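PDB 6TY2: p1 from Rice yellow mottle virus, which suppresses RNA silencing in the host and probably aids viral spread, this chain being its C-terminal zinc-finger part. Local coordinates for residues S16-R21 with A29-L34. Sequence-based numbering, arbitrary orientation.
Sequences SACNAR and ASLVYL
N19 and L31 hold helix 3-24 to the irregular segment 29-34, extended from L31 onward, which runs back along the helix in the C-terminal zinc finger of P1. The carboxamide of N19 reads both backbone polar atoms of one residue. OD1 of N19 takes the N-H of L31 at 2.9 Å, on a lone pair and in the plane of the N19 carbonyl, while ND2 of N19 gives a nearly straight bond (173°) to O of L31 at 3.0 Å. That oxygen lies almost in the N19 amide plane, but the donor sits 44° above the plane of the L31 carbonyl, so the geometry suits the amide better than the acceptor. The pair of bonds settles which end of the amide is O and which is N, and limits its rotation.

The tight part lies beside this clamp. CD1 of L31 presses on CB of C18 at 3.4 Å, closer than usual for two carbons. With CG anti to its carbonyl carbon (chi1 -64°), the L31 side chain swings CD1 toward C18, and it also packs on I15, one turn before N19 in helix 3-24.

The contact is looser toward solvent, where A29 and Y33 are exposed. CB of A29 rests 3.7 Å from CG of N19. Further along, the chain leads to C39, which binds zinc together with H8 of the helix, H44 and C48; the metal is about 11 Å from the Y33 side chain. Y33 also lies on N12 and I15, but against segment 16-21 its ring brings only its outer end to S16, whose OG has a weak hydrogen bond to the carbonyl of N12. At the ring edge, near its plane, OG of S16 and OH of Y33 share a hydrogen bond of 2.6 Å.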
ATOM      1  N   SER A  16       1.040 -14.517  -5.453  1.00 19.26           N
ATOM      2  CA  SER A  16       1.212 -15.967  -5.401  1.00 20.17           C
ATOM      3  C   SER A  16       2.503 -16.341  -4.704  1.00 20.97           C
ATOM      4  O   SER A  16       2.532 -17.249  -3.871  1.00 19.77           O
ATOM      5  CB  SER A  16       1.222 -16.572  -6.807  1.00 22.03           C
ATOM      6  OG  SER A  16      -0.090 -16.707  -7.331  1.00 25.88           O
ATOM      7  N   ALA A  17       3.574 -15.644  -5.072  1.00 19.01           N
ATOM      8  CA  ALA A  17       4.904 -15.974  -4.577  1.00 20.75           C
ATOM      9  C   ALA A  17       5.008 -15.693  -3.096  1.00 20.05           C
ATOM     10  O   ALA A  17       5.567 -16.493  -2.353  1.00 21.42           O
ATOM     11  CB  ALA A  17       5.967 -15.194  -5.343  1.00 24.93           C
ATOM     12  N   CYS A  18       4.476 -14.544  -2.675  1.00 17.80           N
ATOM     13  CA  CYS A  18       4.475 -14.158  -1.273  1.00 21.27           C
ATOM     14  C   CYS A  18       3.631 -15.078  -0.423  1.00 17.58           C
ATOM     15  O   CYS A  18       4.043 -15.450   0.673  1.00 23.82           O
ATOM     16  CB  CYS A  18       3.974 -12.717  -1.111  1.00 21.88           C
ATOM     17  SG  CYS A  18       5.127 -11.460  -1.684  1.00 34.39           S
ATOM     18  N   ASN A  19       2.439 -15.422  -0.899  1.00 13.36           N
ATOM     19  CA  ASN A  19       1.568 -16.325  -0.150  1.00 16.98           C
ATOM     20  C   ASN A  19       2.248 -17.660   0.129  1.00 19.94           C
ATOM     21  O   ASN A  19       2.166 -18.181   1.239  1.00 19.52           O
ATOM     22  CB  ASN A  19       0.250 -16.565  -0.891  1.00 18.02           C
ATOM     23  CG  ASN A  19      -0.809 -15.519  -0.555  1.00 24.17           C
ATOM     24  OD1 ASN A  19      -0.726 -14.846   0.475  1.00 20.46           O
ATOM     25  ND2 ASN A  19      -1.811 -15.387  -1.421  1.00 19.97           N
ATOM     26  N   ALA A  20       2.938 -18.192  -0.878  1.00 19.82           N
ATOM     27  CA  ALA A  20       3.603 -19.492  -0.771  1.00 22.62           C
ATOM     28  C   ALA A  20       4.805 -19.422   0.148  1.00 19.29           C
ATOM     29  O   ALA A  20       5.060 -20.346   0.903  1.00 24.30           O
ATOM     30  CB  ALA A  20       4.026 -19.994  -2.150  1.00 19.41           C
ATOM     31  N   ARG A  21       5.538 -18.321   0.087  1.00 22.10           N
ATOM     32  CA  ARG A  21       6.644 -18.124   1.008  1.00 22.18           C
ATOM     33  C   ARG A  21       6.106 -18.134   2.421  1.00 25.53           C
ATOM     34  O   ARG A  21       6.622 -18.845   3.291  1.00 29.27           O
ATOM     35  CB  ARG A  21       7.379 -16.816   0.720  1.00 24.97           C
ATOM     36  CG  ARG A  21       8.635 -16.604   1.575  1.00 31.74           C
ATOM     37  CD  ARG A  21       9.266 -15.225   1.344  1.00 34.54           C
ATOM     38  NE  ARG A  21       9.322 -14.895  -0.077  1.00 42.45           N
ATOM     39  CZ  ARG A  21      10.347 -15.185  -0.870  1.00 44.57           C
ATOM     40  NH1 ARG A  21      11.422 -15.799  -0.375  1.00 46.15           N
ATOM     41  NH2 ARG A  21      10.301 -14.857  -2.156  1.00 40.15           N
ATOM     42  N   ALA A  29      -1.679 -17.726   4.356  1.00 27.96           N
ATOM     43  CA  ALA A  29      -1.649 -17.058   3.059  1.00 29.18           C
ATOM     44  C   ALA A  29      -2.672 -15.927   3.030  1.00 30.98           C
ATOM     45  O   ALA A  29      -3.799 -16.124   2.587  1.00 34.67           O
ATOM     46  CB  ALA A  29      -1.923 -18.046   1.938  1.00 23.52           C
ATOM     47  N   SER A  30      -2.269 -14.742   3.478  1.00 29.40           N
ATOM     48  CA  SER A  30      -3.194 -13.628   3.668  1.00 31.40           C
ATOM     49  C   SER A  30      -3.450 -12.742   2.438  1.00 30.81           C
ATOM     50  O   SER A  30      -4.436 -12.008   2.401  1.00 30.99           O
ATOM     51  CB  SER A  30      -2.691 -12.749   4.823  1.00 36.24           C
ATOM     52  OG  SER A  30      -1.292 -12.519   4.717  1.00 36.70           O
ATOM     53  N   LEU A  31      -2.585 -12.799   1.433  1.00 24.25           N
ATOM     54  CA  LEU A  31      -2.732 -11.898   0.294  1.00 25.46           C
ATOM     55  C   LEU A  31      -3.866 -12.356  -0.646  1.00 26.32           C
ATOM     56  O   LEU A  31      -4.151 -13.548  -0.792  1.00 20.80           O
ATOM     57  CB  LEU A  31      -1.399 -11.761  -0.458  1.00 22.38           C
ATOM     58  CG  LEU A  31      -0.262 -11.107   0.344  1.00 27.46           C
ATOM     59  CD1 LEU A  31       1.053 -11.113  -0.416  1.00 24.59           C
ATOM     60  CD2 LEU A  31      -0.622  -9.684   0.733  1.00 25.35           C
ATOM     61  N   VAL A  32      -4.531 -11.390  -1.258  1.00 19.99           N
ATOM     62  CA  VAL A  32      -5.719 -11.682  -2.046  1.00 21.74           C
ATOM     63  C   VAL A  32      -5.479 -11.185  -3.448  1.00 20.18           C
ATOM     64  O   VAL A  32      -4.793 -10.184  -3.647  1.00 19.44           O
ATOM     65  CB  VAL A  32      -6.977 -11.035  -1.421  1.00 25.77           C
ATOM     66  CG1 VAL A  32      -6.772  -9.586  -1.267  1.00 26.93           C
ATOM     67  CG2 VAL A  32      -8.222 -11.297  -2.242  1.00 25.55           C
ATOM     68  N   TYR A  33      -6.018 -11.901  -4.426  1.00 19.52           N
ATOM     69  CA  TYR A  33      -5.732 -11.612  -5.817  1.00 21.21           C
ATOM     70  C   TYR A  33      -6.536 -10.416  -6.364  1.00 16.98           C
ATOM     71  O   TYR A  33      -7.648 -10.144  -5.936  1.00 20.55           O
ATOM     72  CB  TYR A  33      -5.998 -12.854  -6.654  1.00 23.01           C
ATOM     73  CG  TYR A  33      -5.011 -13.996  -6.464  1.00 20.52           C
ATOM     74  CD1 TYR A  33      -3.661 -13.829  -6.743  1.00 21.52           C
ATOM     75  CD2 TYR A  33      -5.443 -15.250  -6.060  1.00 22.43           C
ATOM     76  CE1 TYR A  33      -2.762 -14.879  -6.602  1.00 19.86           C
ATOM     77  CE2 TYR A  33      -4.556 -16.315  -5.919  1.00 27.09           C
ATOM     78  CZ  TYR A  33      -3.217 -16.124  -6.194  1.00 26.49           C
ATOM     79  OH  TYR A  33      -2.332 -17.172  -6.052  1.00 24.97           O
ATOM     80  N   LEU A  34      -5.956  -9.704  -7.318  1.00 19.84           N
ATOM     81  CA  LEU A  34      -6.609  -8.536  -7.906  1.00 21.20           C
ATOM     82  C   LEU A  34      -7.484  -8.869  -9.122  1.00 19.16           C
ATOM     83  O   LEU A  34      -7.176  -9.776  -9.905  1.00 22.32           O
ATOM     84  CB  LEU A  34      -5.564  -7.503  -8.326  1.00 20.62           C
ATOM     85  CG  LEU A  34      -4.824  -6.626  -7.324  1.00 16.13           C
ATOM     86  CD1 LEU A  34      -4.056  -7.441  -6.303  1.00 19.82           C
ATOM     87  CD2 LEU A  34      -3.873  -5.741  -8.098  1.00 16.95           C
TER